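PDB 4O7H: glutathione S-transferase from Rhodospirillum rubrum F11, which probably catalyses the conjugation of glutathione to electrophilic substrates. Local coordinates for residues Ala21-Asp26 with Pro78-Gly83. Numbering follows the deposited sequence.
Sequences AEKRLD and PSLLGG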
ATOM      1  N   ALA A  21     -19.686  -5.595  -5.809  1.00  9.66           N
ATOM      2  CA  ALA A  21     -21.116  -5.653  -5.456  1.00 10.97           C
ATOM      3  C   ALA A  21     -21.718  -4.234  -5.308  1.00 11.41           C
ATOM      4  O   ALA A  21     -22.837  -3.973  -5.751  1.00 12.22           O
ATOM      5  CB  ALA A  21     -21.343  -6.478  -4.214  1.00 11.00           C
ATOM      6  N   GLU A  22     -20.989  -3.326  -4.666  1.00 12.19           N
ATOM      7  CA  GLU A  22     -21.444  -1.942  -4.515  1.00 12.01           C
ATOM      8  C   GLU A  22     -21.632  -1.303  -5.883  1.00 12.63           C
ATOM      9  O   GLU A  22     -22.586  -0.530  -6.082  1.00 14.09           O
ATOM     10  CB  GLU A  22     -20.441  -1.131  -3.715  1.00 12.41           C
ATOM     11  CG  GLU A  22     -20.489  -1.411  -2.212  1.00 12.57           C
ATOM     12  CD  GLU A  22     -21.743  -0.947  -1.521  1.00 13.64           C
ATOM     13  OE1 GLU A  22     -22.265   0.129  -1.917  1.00 15.51           O
ATOM     14  OE2 GLU A  22     -22.208  -1.644  -0.584  1.00 11.47           O
ATOM     15  N   LYS A  23     -20.802  -1.694  -6.859  1.00 11.89           N
ATOM     16  CA  LYS A  23     -20.891  -1.138  -8.234  1.00 13.19           C
ATOM     17  C   LYS A  23     -21.860  -1.933  -9.110  1.00 13.07           C
ATOM     18  O   LYS A  23     -21.998  -1.665 -10.297  1.00 13.68           O
ATOM     19  CB  LYS A  23     -19.517  -1.053  -8.853  1.00 14.55           C
ATOM     20  CG  LYS A  23     -18.727   0.079  -8.194  1.00 16.40           C
ATOM     21  CD  LYS A  23     -17.402   0.338  -8.838  1.00 19.71           C
ATOM     22  CE  LYS A  23     -16.797   1.608  -8.292  1.00 18.90           C
ATOM     23  NZ  LYS A  23     -17.297   2.840  -8.937  1.00 17.55           N
ATOM     24  N   ARG A  24     -22.525  -2.909  -8.516  1.00 13.46           N
ATOM     25  CA  ARG A  24     -23.496  -3.748  -9.238  1.00 14.49           C
ATOM     26  C   ARG A  24     -22.859  -4.477 -10.436  1.00 16.73           C
ATOM     27  O   ARG A  24     -23.446  -4.607 -11.533  1.00 17.21           O
ATOM     28  CB  ARG A  24     -24.672  -2.914  -9.682  1.00 15.46           C
ATOM     29  CG  ARG A  24     -25.708  -2.771  -8.592  1.00 16.82           C
ATOM     30  CD  ARG A  24     -25.287  -1.958  -7.396  1.00 16.79           C
ATOM     31  NE  ARG A  24     -26.409  -1.714  -6.446  1.00 17.43           N
ATOM     32  CZ  ARG A  24     -26.327  -0.884  -5.409  1.00 19.59           C
ATOM     33  NH1 ARG A  24     -27.385  -0.657  -4.607  1.00 20.49           N
ATOM     34  NH2 ARG A  24     -25.180  -0.290  -5.140  1.00 19.03           N
ATOM     35  N   LEU A  25     -21.630  -4.942 -10.238  1.00 15.07           N
ATOM     36  CA  LEU A  25     -20.891  -5.646 -11.257  1.00 16.28           C
ATOM     37  C   LEU A  25     -20.915  -7.109 -10.987  1.00 17.09           C
ATOM     38  O   LEU A  25     -20.426  -7.576  -9.947  1.00 20.21           O
ATOM     39  CB  LEU A  25     -19.441  -5.128 -11.325  1.00 16.36           C
ATOM     40  CG  LEU A  25     -19.303  -3.647 -11.568  1.00 18.36           C
ATOM     41  CD1 LEU A  25     -17.851  -3.240 -11.433  1.00 21.46           C
ATOM     42  CD2 LEU A  25     -19.789  -3.352 -12.997  1.00 19.21           C
ATOM     43  N   ASP A  26     -21.435  -7.879 -11.926  1.00 17.18           N
ATOM     44  CA  ASP A  26     -21.469  -9.305 -11.755  1.00 19.02           C
ATOM     45  C   ASP A  26     -20.042  -9.887 -11.939  1.00 16.82           C
ATOM     46  O   ASP A  26     -19.270  -9.379 -12.716  1.00 19.25           O
ATOM     47  CB  ASP A  26     -22.395  -9.917 -12.798  1.00 22.09           C
ATOM     48  CG  ASP A  26     -23.845  -9.457 -12.636  1.00 26.23           C
ATOM     49  OD1 ASP A  26     -24.295  -9.255 -11.488  1.00 32.14           O
ATOM     50  OD2 ASP A  26     -24.522  -9.302 -13.672  1.00 33.07           O
ATOM     51  N   PRO A  78     -21.894   3.644  -9.118  1.00 21.23           N
ATOM     52  CA  PRO A  78     -21.829   4.632  -8.019  1.00 20.01           C
ATOM     53  C   PRO A  78     -20.361   4.838  -7.615  1.00 19.79           C
ATOM     54  O   PRO A  78     -19.583   3.887  -7.662  1.00 16.35           O
ATOM     55  CB  PRO A  78     -22.562   3.966  -6.888  1.00 22.96           C
ATOM     56  CG  PRO A  78     -22.406   2.522  -7.165  1.00 20.88           C
ATOM     57  CD  PRO A  78     -22.442   2.378  -8.627  1.00 23.06           C
ATOM     58  N   SER A  79     -19.994   6.047  -7.263  1.00 17.31           N
ATOM     59  CA  SER A  79     -18.546   6.340  -6.958  1.00 15.88           C
ATOM     60  C   SER A  79     -18.191   5.817  -5.571  1.00 15.00           C
ATOM     61  O   SER A  79     -18.959   5.974  -4.625  1.00 15.76           O
ATOM     62  CB  SER A  79     -18.302   7.845  -6.977  1.00 18.44           C
ATOM     63  OG  SER A  79     -16.945   8.139  -6.651  1.00 17.68           O
ATOM     64  N   LEU A  80     -16.994   5.237  -5.408  1.00 12.68           N
ATOM     65  CA  LEU A  80     -16.506   4.847  -4.128  1.00 11.75           C
ATOM     66  C   LEU A  80     -15.309   5.727  -3.697  1.00 12.70           C
ATOM     67  O   LEU A  80     -14.686   5.477  -2.690  1.00 12.08           O
ATOM     68  CB  LEU A  80     -16.154   3.384  -4.147  1.00 11.29           C
ATOM     69  CG  LEU A  80     -17.366   2.451  -4.294  1.00 11.49           C
ATOM     70  CD1 LEU A  80     -16.898   1.008  -4.482  1.00 11.78           C
ATOM     71  CD2 LEU A  80     -18.301   2.524  -3.112  1.00 13.14           C
ATOM     72  N   LEU A  81     -15.007   6.749  -4.503  1.00 13.00           N
ATOM     73  CA  LEU A  81     -13.987   7.745  -4.106  1.00 13.13           C
ATOM     74  C   LEU A  81     -14.549   9.120  -3.810  1.00 14.39           C
ATOM     75  O   LEU A  81     -13.965   9.857  -3.031  1.00 14.90           O
ATOM     76  CB  LEU A  81     -12.972   7.888  -5.210  1.00 13.79           C
ATOM     77  CG  LEU A  81     -11.888   6.810  -5.298  1.00 14.23           C
ATOM     78  CD1 LEU A  81     -11.145   6.964  -6.635  1.00 14.92           C
ATOM     79  CD2 LEU A  81     -10.956   6.805  -4.122  1.00 14.82           C
ATOM     80  N   GLY A  82     -15.651   9.477  -4.451  1.00 16.30           N
ATOM     81  CA  GLY A  82     -16.174  10.830  -4.278  1.00 18.13           C
ATOM     82  C   GLY A  82     -15.640  11.778  -5.323  1.00 20.03           C
ATOM     83  O   GLY A  82     -14.901  11.401  -6.233  1.00 19.27           O
ATOM     84  N   GLY A  83     -16.046  13.038  -5.205  1.00 25.50           N
ATOM     85  CA  GLY A  83     -15.960  13.938  -6.351  1.00 27.09           C
ATOM     86  C   GLY A  83     -14.812  14.913  -6.228  1.00 27.13           C
ATOM     87  O   GLY A  83     -13.879  14.873  -7.021  1.00 31.75           O
TER
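Pro78, which follows a cis peptide bond, lays its ring against the end of helix 11-22, with CG 3.2 Å from the carbonyl O of Glu22. Next to it runs the long side chain of Lys23, extended until it bends at its last torsion (chi4 -83°); the bend brings NZ to the Pro78 carbonyl O at 2.8 Å, tilted 32° from the carbonyl plane. Two further acceptors hold this buried ammonium: the carboxylate of Glu72, in a salt bridge, and the backbone O of Tyr75. The aliphatic part of the lysine also packs, its CE lying 3.9 Å from CD1 of Leu80. Helix 11-22 ends here in a Schellman motif, Arg24 taking positive phi and its N bonding to the Ala21 O at 3.0 Å. This first helix of the thioredoxin-like domain meets the loop that links helix 64-74 to helix 85-119, the first helix of the all-helical C-terminal domain. Arg24 then folds back, so that NH2 reaches the Glu22 O at 2.8 Å, the oxygen lying in the guanidinium plane. An alanine in place of Lys23 would probably leave the Glu72 carboxylate without this countercharge and the Pro78 and Tyr75 carbonyls without this donor. On the C-terminal side, Leu80 reaches Tyr161 and Ile164 of helix 161-175, while the Glu22 carboxylate forms a salt bridge with Arg197 and a hydrogen bond with Ser199.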